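Local coordinates for designed helical repeat protein (Synthetic construct, PDB 5CWG) that has no known natural function, being a de novo designed scaffold of stacked alpha-helices made to explore the range of possible repeat-protein architectures, at residues 138-143 against 187-192; 131-136 against 180-185; 3-8 against 44-49; 73-78 against 125-130. One frame throughout, in Å; residues are numbered along the deposited sequence. Where two conformers were deposited one is given.

Interaction 1. Residues 138-143 against 187-192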
loop_
_atom_site.group_PDB
_atom_site.type_symbol
_atom_site.label_atom_id
_atom_site.label_comp_id
_atom_site.label_asym_id
_atom_site.label_seq_id
_atom_site.Cartn_x
_atom_site.Cartn_y
_atom_site.Cartn_z
ATOM N N PHE A 138 -7.101 2.440 -5.732
ATOM C CA PHE A 138 -7.705 1.165 -5.346
ATOM C C PHE A 138 -9.121 1.357 -4.805
ATOM O O PHE A 138 -10.037 0.617 -5.167
ATOM C CB PHE A 138 -6.850 0.453 -4.291
ATOM C CG PHE A 138 -7.491 -0.804 -3.780
ATOM C CD1 PHE A 138 -7.657 -1.909 -4.611
ATOM C CD2 PHE A 138 -7.957 -0.874 -2.480
ATOM C CE1 PHE A 138 -8.279 -3.058 -4.144
ATOM C CE2 PHE A 138 -8.564 -2.014 -2.013
ATOM C CZ PHE A 138 -8.720 -3.114 -2.842
ATOM N N LYS A 139 -9.294 2.298 -3.893
ATOM C CA LYS A 139 -10.613 2.549 -3.313
ATOM C C LYS A 139 -11.638 2.824 -4.396
ATOM O O LYS A 139 -12.764 2.312 -4.353
ATOM C CB LYS A 139 -10.545 3.731 -2.352
ATOM C CG LYS A 139 -11.869 4.122 -1.707
ATOM C CD LYS A 139 -11.627 5.246 -0.698
ATOM C CE LYS A 139 -12.813 5.597 0.156
ATOM N NZ LYS A 139 -13.750 6.407 -0.608
ATOM N N ARG A 140 -11.290 3.653 -5.373
ATOM C CA ARG A 140 -12.272 4.008 -6.390
ATOM C C ARG A 140 -12.672 2.795 -7.229
ATOM O O ARG A 140 -13.830 2.627 -7.601
ATOM C CB ARG A 140 -11.766 5.161 -7.261
ATOM C CG ARG A 140 -11.607 6.477 -6.487
ATOM C CD ARG A 140 -12.921 7.151 -6.193
ATOM N NE ARG A 140 -13.476 7.764 -7.391
ATOM C CZ ARG A 140 -14.678 8.320 -7.462
ATOM N NH1 ARG A 140 -15.474 8.330 -6.403
ATOM N NH2 ARG A 140 -15.099 8.859 -8.596
ATOM N N VAL A 141 -11.690 1.969 -7.563
ATOM C CA VAL A 141 -11.954 0.737 -8.288
ATOM C C VAL A 141 -12.846 -0.201 -7.469
ATOM O O VAL A 141 -13.859 -0.702 -7.956
ATOM C CB VAL A 141 -10.637 0.036 -8.628
ATOM C CG1 VAL A 141 -10.864 -1.412 -9.040
ATOM C CG2 VAL A 141 -9.895 0.809 -9.699
ATOM N N ALA A 142 -12.432 -0.454 -6.228
ATOM C CA ALA A 142 -13.137 -1.376 -5.336
ATOM C C ALA A 142 -14.584 -0.955 -5.156
ATOM O O ALA A 142 -15.490 -1.786 -5.239
ATOM C CB ALA A 142 -12.428 -1.434 -4.004
ATOM N N GLU A 143 -14.798 0.321 -4.853
ATOM C CA GLU A 143 -16.149 0.807 -4.635
ATOM C C GLU A 143 -16.971 0.723 -5.906
ATOM O O GLU A 143 -18.153 0.372 -5.858
ATOM C CB GLU A 143 -16.112 2.215 -4.037
ATOM C CG GLU A 143 -15.579 2.129 -2.601
ATOM C CD GLU A 143 -15.631 3.410 -1.806
ATOM O OE1 GLU A 143 -16.143 4.419 -2.333
ATOM O OE2 GLU A 143 -15.135 3.396 -0.651
ATOM N N GLU A 187 -11.226 5.777 -15.249
ATOM C CA GLU A 187 -11.622 5.052 -16.442
ATOM C C GLU A 187 -12.325 3.754 -16.079
ATOM O O GLU A 187 -13.339 3.438 -16.684
ATOM C CB GLU A 187 -10.410 4.792 -17.339
ATOM C CG GLU A 187 -10.056 5.951 -18.226
ATOM C CD GLU A 187 -11.010 6.058 -19.397
ATOM O OE1 GLU A 187 -10.992 5.169 -20.268
ATOM O OE2 GLU A 187 -11.790 7.013 -19.437
ATOM N N PHE A 188 -11.804 3.015 -15.106
ATOM C CA PHE A 188 -12.478 1.792 -14.686
ATOM C C PHE A 188 -13.855 2.099 -14.119
ATOM O O PHE A 188 -14.837 1.405 -14.412
ATOM C CB PHE A 188 -11.661 1.018 -13.658
ATOM C CG PHE A 188 -12.380 -0.196 -13.149
ATOM C CD1 PHE A 188 -12.368 -1.379 -13.866
ATOM C CD2 PHE A 188 -13.111 -0.150 -11.976
ATOM C CE1 PHE A 188 -13.043 -2.497 -13.405
ATOM C CE2 PHE A 188 -13.794 -1.266 -11.521
ATOM C CZ PHE A 188 -13.764 -2.425 -12.239
ATOM N N ARG A 189 -13.926 3.112 -13.272
ATOM C CA ARG A 189 -15.196 3.473 -12.670
ATOM C C ARG A 189 -16.243 3.768 -13.736
ATOM O O ARG A 189 -17.384 3.298 -13.621
ATOM C CB ARG A 189 -15.046 4.657 -11.726
ATOM C CG ARG A 189 -16.332 5.011 -11.022
ATOM C CD ARG A 189 -16.252 6.409 -10.498
ATOM N NE ARG A 189 -16.277 7.385 -11.588
ATOM C CZ ARG A 189 -17.360 8.035 -12.005
ATOM N NH1 ARG A 189 -18.533 7.852 -11.412
ATOM N NH2 ARG A 189 -17.262 8.896 -13.008
ATOM N N LYS A 190 -15.878 4.544 -14.749
ATOM C CA LYS A 190 -16.801 4.849 -15.827
ATOM C C LYS A 190 -17.314 3.583 -16.499
ATOM O O LYS A 190 -18.509 3.475 -16.783
ATOM C CB LYS A 190 -16.153 5.769 -16.848
ATOM C CG LYS A 190 -15.981 7.178 -16.358
ATOM C CD LYS A 190 -15.156 7.976 -17.351
ATOM C CE LYS A 190 -14.834 9.369 -16.847
ATOM N NZ LYS A 190 -13.931 10.069 -17.802
ATOM N N LYS A 191 -16.418 2.624 -16.748
ATOM C CA LYS A 191 -16.821 1.378 -17.390
ATOM C C LYS A 191 -17.695 0.499 -16.482
ATOM O O LYS A 191 -18.659 -0.135 -16.937
ATOM C CB LYS A 191 -15.592 0.642 -17.915
ATOM C CG LYS A 191 -15.045 1.322 -19.175
ATOM C CD LYS A 191 -13.939 0.544 -19.868
ATOM C CE LYS A 191 -13.697 1.104 -21.273
ATOM N NZ LYS A 191 -12.424 0.625 -21.849
ATOM N N ALA A 192 -17.373 0.470 -15.201
ATOM C CA ALA A 192 -18.178 -0.295 -14.254
ATOM C C ALA A 192 -19.595 0.262 -14.168
ATOM O O ALA A 192 -20.568 -0.495 -14.135
ATOM C CB ALA A 192 -17.529 -0.276 -12.887
#
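Phe-188 and Val-141 make the apolar half of a contact between helix 127-148 and helix 177-195, neighbours in one layer of this alpha-helical repeat fold. Their side chains cross at about a right angle. The CD2-CE2 flank of the ring does the touching: Phe-188 CE2 lies 3.8 Å from CG1 of Val-141, in the conformer described, and also 3.6 Å from the backbone atom Val-141 O. CG of Phe-188 stands anti to the backbone N (chi1 176°), which brings the ring to the side where it also meets Ala-159 of helix 153-173. That helix carries Leu-156 and Ile-163 too, which cover Val-141. With an alanine in place of Phe-188, a gap would probably open beside the CG1 methyl of Val-141 and the link to Ala-159 would be lost. The polar half is built differently. Arg-140 and Arg-189 run side by side and point the same way, their guanidinium planes only 25° apart. Glu-186 probably offsets this pairing of like charges: it forms a salt bridge with Arg-140 NE and a weak, long ion pair with Arg-189 NE, while Glu-193 takes Arg-189 NH1. Bends at chi2 and chi3 curl Arg-140, likewise given in one of two conformers, across to its neighbour. There Arg-140 NH2 comes obliquely to within 3.3 Å of Arg-189 CD and 3.5 Å of Arg-189 NE.

Interaction 2. Residues 131-136 against 180-185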
loop_
_atom_site.group_PDB
_atom_site.type_symbol
_atom_site.label_atom_id
_atom_site.label_comp_id
_atom_site.label_asym_id
_atom_site.label_seq_id
_atom_site.Cartn_x
_atom_site.Cartn_y
_atom_site.Cartn_z
ATOM N N ALA A 131 1.258 7.786 -1.504
ATOM C CA ALA A 131 0.502 6.670 -0.957
ATOM C C ALA A 131 -1.003 6.933 -1.019
ATOM O O ALA A 131 -1.786 6.015 -1.272
ATOM C CB ALA A 131 0.952 6.402 0.451
ATOM N N ARG A 132 -1.408 8.178 -0.797
ATOM C CA ARG A 132 -2.829 8.533 -0.879
ATOM C C ARG A 132 -3.357 8.311 -2.290
ATOM O O ARG A 132 -4.420 7.746 -2.486
ATOM C CB ARG A 132 -3.048 10.000 -0.486
ATOM C CG ARG A 132 -3.205 10.260 1.004
ATOM C CD ARG A 132 -3.818 11.668 1.293
ATOM N NE ARG A 132 -2.970 12.807 0.924
ATOM C CZ ARG A 132 -1.976 13.282 1.666
ATOM N NH1 ARG A 132 -1.670 12.724 2.825
ATOM N NH2 ARG A 132 -1.277 14.323 1.241
ATOM N N ALA A 133 -2.572 8.702 -3.286
ATOM C CA ALA A 133 -2.985 8.528 -4.658
ATOM C C ALA A 133 -3.152 7.054 -5.005
ATOM O O ALA A 133 -4.129 6.661 -5.643
ATOM C CB ALA A 133 -1.984 9.198 -5.607
ATOM N N ALA A 134 -2.205 6.221 -4.593
ATOM C CA ALA A 134 -2.281 4.802 -4.893
ATOM C C ALA A 134 -3.462 4.148 -4.176
ATOM O O ALA A 134 -4.215 3.387 -4.775
ATOM C CB ALA A 134 -0.984 4.126 -4.539
ATOM N N ALA A 135 -3.616 4.446 -2.893
ATOM C CA ALA A 135 -4.708 3.848 -2.133
ATOM C C ALA A 135 -6.054 4.343 -2.649
ATOM O O ALA A 135 -7.018 3.583 -2.670
ATOM C CB ALA A 135 -4.565 4.170 -0.652
ATOM N N GLU A 136 -6.149 5.613 -3.015
ATOM C CA GLU A 136 -7.400 6.146 -3.528
ATOM C C GLU A 136 -7.766 5.534 -4.853
ATOM O O GLU A 136 -8.934 5.309 -5.120
ATOM C CB GLU A 136 -7.323 7.658 -3.679
ATOM C CG GLU A 136 -8.614 8.274 -4.181
ATOM C CD GLU A 136 -9.719 8.219 -3.158
ATOM O OE1 GLU A 136 -9.428 8.017 -1.951
ATOM O OE2 GLU A 136 -10.896 8.400 -3.558
ATOM N N ALA A 180 -1.568 9.584 -13.390
ATOM C CA ALA A 180 -1.775 8.390 -14.196
ATOM C C ALA A 180 -2.637 7.391 -13.430
ATOM O O ALA A 180 -3.565 6.771 -13.985
ATOM C CB ALA A 180 -0.435 7.751 -14.578
ATOM N N ALA A 181 -2.311 7.197 -12.157
ATOM C CA ALA A 181 -3.054 6.241 -11.317
ATOM C C ALA A 181 -4.507 6.692 -11.175
ATOM O O ALA A 181 -5.447 5.893 -11.312
ATOM C CB ALA A 181 -2.402 6.119 -9.953
ATOM N N ARG A 182 -4.710 7.971 -10.893
ATOM C CA ARG A 182 -6.063 8.442 -10.628
ATOM C C ARG A 182 -6.908 8.410 -11.905
ATOM O O ARG A 182 -8.090 8.078 -11.866
ATOM C CB ARG A 182 -6.036 9.835 -9.993
ATOM C CG ARG A 182 -5.525 9.824 -8.549
ATOM C CD ARG A 182 -5.772 11.164 -7.896
ATOM N NE ARG A 182 -5.027 11.375 -6.656
ATOM C CZ ARG A 182 -5.504 11.178 -5.428
ATOM N NH1 ARG A 182 -6.728 10.719 -5.239
ATOM N NH2 ARG A 182 -4.747 11.440 -4.371
ATOM N N GLN A 183 -6.295 8.699 -13.048
ATOM C CA GLN A 183 -7.017 8.674 -14.311
ATOM C C GLN A 183 -7.417 7.237 -14.653
ATOM O O GLN A 183 -8.517 6.990 -15.121
ATOM C CB GLN A 183 -6.173 9.283 -15.444
ATOM C CG GLN A 183 -6.071 10.812 -15.431
ATOM C CD GLN A 183 -5.187 11.381 -16.541
ATOM O OE1 GLN A 183 -4.976 12.590 -16.607
ATOM N NE2 GLN A 183 -4.678 10.518 -17.420
ATOM N N ALA A 184 -6.492 6.303 -14.467
ATOM C CA ALA A 184 -6.790 4.900 -14.732
ATOM C C ALA A 184 -7.961 4.394 -13.869
ATOM O O ALA A 184 -8.824 3.652 -14.339
ATOM C CB ALA A 184 -5.555 4.037 -14.525
ATOM N N ALA A 185 -7.961 4.765 -12.609
ATOM C CA ALA A 185 -9.065 4.349 -11.738
ATOM C C ALA A 185 -10.396 4.952 -12.197
ATOM O O ALA A 185 -11.423 4.280 -12.164
ATOM C CB ALA A 185 -8.787 4.719 -10.302
#
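Arg-182 reaches from helix 177-195 across to Ala-133 and Glu-136 of helix 127-148. From CB the chain leads out to an extended run from CG to NE, which carries the charged end across to residues 131-136. NE is the first atom to arrive, 3.9 Å from Ala-133 CB. CZ follows at 3.7 Å from Ala-133 CA, an atom that sits over one face of the guanidinium, toward its rim. At the tip the two nitrogens part: Arg-182 NH2 lies 3.4 Å from Ala-133 CA, and Arg-182 NH1 lies 3.3 Å from Glu-136 CG, approached obliquely. The glutamate thus offers its aliphatic stem rather than its charge. A bend at chi2 (70°) leads the carboxylate away, leaving Glu-136 OE1 5.0 Å from Arg-182 NH1, where attraction could act only at a distance. Arg-182 was modelled in a second conformer as well, so this pose is probably not its sole one. The axes of segments 131-136 and 180-185 approach to 8.9 Å at 14°, a nearly parallel, alanine-rich packing of neighbouring helices in one layer of the helical repeat fold. Ala-181 packs on Ile-163 and Val-167 of helix 153-173, and Ala-134 on Ile-113 and Val-116 of helix 103-123.

Interaction 3. Residues 3-8 against 44-49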
loop_
_atom_site.group_PDB
_atom_site.type_symbol
_atom_site.label_atom_id
_atom_site.label_comp_id
_atom_site.label_asym_id
_atom_site.label_seq_id
_atom_site.Cartn_x
_atom_site.Cartn_y
_atom_site.Cartn_z
ATOM N N SER A 3 1.726 -16.551 17.347
ATOM C CA SER A 3 3.126 -16.765 17.643
ATOM C C SER A 3 3.793 -16.272 16.345
ATOM O O SER A 3 4.822 -15.597 16.376
ATOM C CB SER A 3 3.403 -18.222 18.004
ATOM O OG SER A 3 4.730 -18.408 18.503
ATOM N N GLU A 4 3.154 -16.521 15.201
ATOM C CA GLU A 4 3.666 -15.978 13.932
ATOM C C GLU A 4 3.547 -14.456 13.918
ATOM O O GLU A 4 4.442 -13.773 13.441
ATOM C CB GLU A 4 2.939 -16.575 12.711
ATOM C CG GLU A 4 3.473 -16.087 11.323
ATOM C CD GLU A 4 4.790 -16.767 10.868
ATOM O OE1 GLU A 4 4.958 -17.992 11.093
ATOM O OE2 GLU A 4 5.658 -16.075 10.268
ATOM N N LYS A 5 2.460 -13.910 14.455
ATOM C CA LYS A 5 2.288 -12.460 14.450
ATOM C C LYS A 5 3.383 -11.830 15.294
ATOM O O LYS A 5 3.915 -10.788 14.912
ATOM C CB LYS A 5 0.893 -12.036 14.943
ATOM C CG LYS A 5 -0.203 -12.083 13.867
ATOM C CD LYS A 5 -1.571 -11.641 14.407
ATOM C CE LYS A 5 -2.432 -12.824 14.804
ATOM N NZ LYS A 5 -3.670 -12.389 15.496
ATOM N N GLU A 6 3.710 -12.444 16.432
ATOM C CA GLU A 6 4.763 -11.921 17.301
ATOM C C GLU A 6 6.104 -11.943 16.585
ATOM O O GLU A 6 6.864 -10.984 16.646
ATOM C CB GLU A 6 4.858 -12.724 18.601
ATOM C CG GLU A 6 3.697 -12.548 19.555
ATOM C CD GLU A 6 3.639 -13.666 20.583
ATOM O OE1 GLU A 6 2.777 -14.564 20.454
ATOM O OE2 GLU A 6 4.469 -13.654 21.516
ATOM N N GLU A 7 6.402 -13.028 15.884
ATOM C CA GLU A 7 7.666 -13.167 15.185
ATOM C C GLU A 7 7.732 -12.162 14.041
ATOM O O GLU A 7 8.780 -11.556 13.802
ATOM C CB GLU A 7 7.810 -14.599 14.684
ATOM C CG GLU A 7 7.920 -15.582 15.843
ATOM C CD GLU A 7 7.487 -16.988 15.490
ATOM O OE1 GLU A 7 7.421 -17.322 14.292
ATOM O OE2 GLU A 7 7.198 -17.769 16.421
ATOM N N LEU A 8 6.615 -11.947 13.358
ATOM C CA LEU A 8 6.570 -10.988 12.271
ATOM C C LEU A 8 6.806 -9.572 12.789
ATOM O O LEU A 8 7.539 -8.782 12.186
ATOM C CB LEU A 8 5.234 -11.081 11.565
ATOM C CG LEU A 8 5.023 -10.167 10.376
ATOM C CD1 LEU A 8 6.065 -10.437 9.303
ATOM C CD2 LEU A 8 3.639 -10.305 9.804
ATOM N N ALA A 44 -6.220 -3.224 11.350
ATOM C CA ALA A 44 -6.953 -2.925 10.154
ATOM C C ALA A 44 -7.304 -4.210 9.383
ATOM O O ALA A 44 -8.435 -4.374 8.881
ATOM C CB ALA A 44 -6.208 -1.937 9.283
ATOM N N ALA A 45 -6.332 -5.109 9.251
ATOM C CA ALA A 45 -6.576 -6.365 8.568
ATOM C C ALA A 45 -7.638 -7.200 9.298
ATOM O O ALA A 45 -8.510 -7.800 8.673
ATOM C CB ALA A 45 -5.283 -7.136 8.438
ATOM N N GLU A 46 -7.548 -7.225 10.623
ATOM C CA GLU A 46 -8.518 -7.987 11.410
ATOM C C GLU A 46 -9.929 -7.457 11.208
ATOM O O GLU A 46 -10.854 -8.244 10.991
ATOM C CB GLU A 46 -8.138 -7.946 12.882
ATOM C CG GLU A 46 -6.965 -8.793 13.257
ATOM C CD GLU A 46 -6.425 -8.565 14.658
ATOM O OE1 GLU A 46 -6.890 -7.640 15.365
ATOM O OE2 GLU A 46 -5.510 -9.323 15.061
ATOM N N ARG A 47 -10.111 -6.145 11.270
ATOM C CA ARG A 47 -11.442 -5.574 11.084
ATOM C C ARG A 47 -12.014 -5.866 9.702
ATOM O O ARG A 47 -13.227 -6.025 9.534
ATOM C CB ARG A 47 -11.425 -4.060 11.324
ATOM C CG ARG A 47 -11.103 -3.658 12.738
ATOM C CD ARG A 47 -11.338 -2.173 12.949
ATOM N NE ARG A 47 -10.437 -1.314 12.182
ATOM C CZ ARG A 47 -9.249 -0.899 12.623
ATOM N NH1 ARG A 47 -8.803 -1.251 13.816
ATOM N NH2 ARG A 47 -8.495 -0.114 11.884
ATOM N N ALA A 48 -11.135 -5.959 8.698
ATOM C CA ALA A 48 -11.551 -6.191 7.331
ATOM C C ALA A 48 -11.686 -7.701 7.007
ATOM O O ALA A 48 -12.027 -8.054 5.881
ATOM C CB ALA A 48 -10.560 -5.524 6.331
ATOM N N GLY A 49 -11.376 -8.560 7.962
ATOM C CA GLY A 49 -11.463 -9.995 7.749
ATOM C C GLY A 49 -10.446 -10.521 6.763
ATOM O O GLY A 49 -10.706 -11.521 6.079
HETATM O O HOH W 1 -4.767 -11.272 13.534
#
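Lys-5 and Glu-46 face each other at the surface and meet mainly through one water. Lys-5 NZ donates to this water at 2.5 Å, and the water donates in turn to Glu-46 OE2 at 2.6 Å. The direct ion pair is long, with Lys-5 NZ 3.6 Å from Glu-46 OE2, so the water carries the shorter, directional links. The two side chains must span much of the space themselves, since Lys-5 CA and Glu-46 CA are 12.1 Å apart. Lys-5 bends once, at chi3 (-97°), which turns its ammonium group toward the acceptor; Glu-46 runs extended beyond CG. Around this pair a second cation comes in: Arg-42, one turn earlier on helix 27-47, makes a salt bridge with the same Glu-46 OE2 and also touches the lysine. That oxygen is therefore gripped by water and arginine together, which probably favours the charged carboxylate. Leu-56 of helix 53-73 packs against Lys-5. Farther out, Gly-49 is the first residue to leave helical backbone angles after helix 27-47; its N bonds to Glu-46 O at 3.1 Å. Its positive phi (68°) and two bonds back into the last turn define a Schellman motif, here ending the second helix of an antiparallel helical hairpin.

Interaction 4. Residues 73-78 against 125-130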
loop_
_atom_site.group_PDB
_atom_site.type_symbol
_atom_site.label_atom_id
_atom_site.label_comp_id
_atom_site.label_asym_id
_atom_site.label_seq_id
_atom_site.Cartn_x
_atom_site.Cartn_y
_atom_site.Cartn_z
ATOM N N GLU A 73 17.061 7.198 0.092
ATOM C CA GLU A 73 16.568 8.368 -0.632
ATOM C C GLU A 73 16.389 9.623 0.204
ATOM O O GLU A 73 15.903 10.633 -0.308
ATOM C CB GLU A 73 15.258 8.025 -1.348
ATOM C CG GLU A 73 15.358 6.930 -2.387
ATOM C CD GLU A 73 16.278 7.269 -3.539
ATOM O OE1 GLU A 73 16.541 8.465 -3.801
ATOM O OE2 GLU A 73 16.789 6.303 -4.151
ATOM N N GLY A 74 16.790 9.579 1.464
ATOM C CA GLY A 74 16.769 10.774 2.303
ATOM C C GLY A 74 15.466 11.062 3.023
ATOM O O GLY A 74 15.129 12.225 3.246
ATOM N N TYR A 75 14.735 10.021 3.410
ATOM C CA TYR A 75 13.495 10.199 4.154
ATOM C C TYR A 75 13.654 9.712 5.580
ATOM O O TYR A 75 14.356 8.748 5.858
ATOM C CB TYR A 75 12.358 9.446 3.477
ATOM C CG TYR A 75 11.953 9.994 2.136
ATOM C CD1 TYR A 75 12.728 9.763 1.002
ATOM C CD2 TYR A 75 10.825 10.786 2.004
ATOM C CE1 TYR A 75 12.368 10.292 -0.219
ATOM C CE2 TYR A 75 10.449 11.306 0.790
ATOM C CZ TYR A 75 11.240 11.068 -0.327
ATOM O OH TYR A 75 10.911 11.581 -1.563
ATOM N N ASP A 76 12.956 10.376 6.483
ATOM C CA ASP A 76 12.963 9.964 7.879
ATOM C C ASP A 76 12.385 8.561 8.014
ATOM O O ASP A 76 11.297 8.265 7.503
ATOM C CB ASP A 76 12.131 10.938 8.716
ATOM C CG ASP A 76 12.166 10.606 10.184
ATOM O OD1 ASP A 76 13.096 11.038 10.870
ATOM O OD2 ASP A 76 11.262 9.887 10.650
ATOM N N ILE A 77 13.099 7.694 8.718
ATOM C CA ILE A 77 12.721 6.289 8.773
ATOM C C ILE A 77 11.384 6.084 9.485
ATOM O O ILE A 77 10.550 5.320 9.027
ATOM C CB ILE A 77 13.820 5.456 9.472
ATOM C CG1 ILE A 77 15.133 5.429 8.656
ATOM C CG2 ILE A 77 13.344 4.038 9.752
ATOM C CD1 ILE A 77 14.987 5.123 7.192
ATOM N N SER A 78 11.203 6.720 10.632
ATOM C CA SER A 78 9.975 6.505 11.393
ATOM C C SER A 78 8.763 7.043 10.648
ATOM O O SER A 78 7.706 6.398 10.627
ATOM C CB SER A 78 10.101 7.121 12.773
ATOM O OG SER A 78 10.973 6.385 13.591
ATOM N N TYR A 125 9.544 13.297 -3.826
ATOM C CA TYR A 125 8.200 13.767 -3.500
ATOM C C TYR A 125 7.741 13.187 -2.149
ATOM O O TYR A 125 8.367 12.316 -1.579
ATOM C CB TYR A 125 7.237 13.328 -4.599
ATOM C CG TYR A 125 7.539 13.844 -6.006
ATOM C CD1 TYR A 125 8.249 15.013 -6.224
ATOM C CD2 TYR A 125 7.088 13.150 -7.116
ATOM C CE1 TYR A 125 8.495 15.473 -7.503
ATOM C CE2 TYR A 125 7.361 13.596 -8.411
ATOM C CZ TYR A 125 8.057 14.755 -8.592
ATOM O OH TYR A 125 8.304 15.211 -9.875
ATOM N N ASP A 126 6.643 13.717 -1.629
ATOM C CA ASP A 126 6.142 13.272 -0.331
ATOM C C ASP A 126 5.561 11.855 -0.379
ATOM O O ASP A 126 4.783 11.505 -1.263
ATOM C CB ASP A 126 5.088 14.234 0.187
ATOM C CG ASP A 126 4.556 13.831 1.549
ATOM O OD1 ASP A 126 5.301 13.949 2.551
ATOM O OD2 ASP A 126 3.389 13.408 1.620
ATOM N N ILE A 127 5.951 11.043 0.597
ATOM C CA ILE A 127 5.491 9.660 0.667
ATOM C C ILE A 127 3.979 9.549 0.874
ATOM O O ILE A 127 3.323 8.798 0.178
ATOM C CB ILE A 127 6.217 8.907 1.801
ATOM C CG1 ILE A 127 7.702 8.734 1.473
ATOM C CG2 ILE A 127 5.568 7.550 2.095
ATOM C CD1 ILE A 127 8.503 8.206 2.622
ATOM N N SER A 128 3.448 10.286 1.840
ATOM C CA SER A 128 2.018 10.206 2.144
ATOM C C SER A 128 1.150 10.612 0.965
ATOM O O SER A 128 0.146 9.971 0.687
ATOM C CB SER A 128 1.670 11.063 3.354
ATOM O OG SER A 128 2.291 10.552 4.512
ATOM N N GLU A 129 1.527 11.684 0.289
ATOM C CA GLU A 129 0.789 12.142 -0.883
ATOM C C GLU A 129 0.724 11.049 -1.963
ATOM O O GLU A 129 -0.318 10.799 -2.564
ATOM C CB GLU A 129 1.448 13.383 -1.420
ATOM C CG GLU A 129 0.727 14.092 -2.528
ATOM C CD GLU A 129 1.521 15.293 -3.024
ATOM O OE1 GLU A 129 0.902 16.304 -3.401
ATOM O OE2 GLU A 129 2.769 15.217 -3.045
ATOM N N ALA A 130 1.856 10.406 -2.220
ATOM C CA ALA A 130 1.919 9.359 -3.222
ATOM C C ALA A 130 1.100 8.148 -2.770
ATOM O O ALA A 130 0.377 7.529 -3.557
ATOM C CB ALA A 130 3.380 8.983 -3.479
#
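Tyr-75 turns its CG anti to its own carbonyl carbon (chi1 -67°), and Ile-127 does the same with CG1; the two side chains slide past each other in opposite directions. Ile-127 CD1 comes obliquely to the ring, 3.5 Å from Tyr-75 CD2, and Ile-127 CG1 follows at 3.8 Å from Tyr-75 CE2. The phenol thereby reaches the loop before helix 127-148, where Tyr-75 OH donates a short hydrogen bond of 2.6 Å to Tyr-125 O. This acceptor lies at the edge of the tyrosine ring, near its plane. Seen from the carbonyl, the C=O...donor angle is 134° and the hydroxyl is tilted 19° from the carbonyl plane. Directly after that carbonyl stands Asp-126, the N-cap residue, whose OD2 accepts from Glu-129 N at 2.9 Å. Gln-121 of helix 103-123 borders both Tyr-75 and Ile-127, while Tyr-75 also touches Ala-70 of helix 53-73. With a phenylalanine here, Tyr-125 O would probably lose its hydroxyl donor and the loop its polar tie to residues 73-78. One side chain thus joins the loop before helix 77-98 to the loop before helix 127-148 by two means: the ring supplies apolar contact with the first turn of a helix, and the hydroxyl supplies a directional bond to the backbone just ahead of its N-cap.

Interactions 1 and 2 are neighbouring parts of one helix pair, 127-148 with 177-195, their centres 11 Å apart. They meet where Val-141 CG2 lies 4.1 Å from Ala-185 CB. Interaction 4 uses the start of the same helix 127-148: residues 125-130 run straight into 131-136, and the centres of interactions 4 and 2 are 17 Å apart. That helix is thus held successively near its N-terminus, in its body and farther along. Interaction 3 lies apart, at the N-terminal end of the stack, on the opposite side of the chain's centre from interaction 2, with centres 26 Å apart. Only interaction 4 has a direct hydrogen bond across its segments; interaction 3 is bridged by a water.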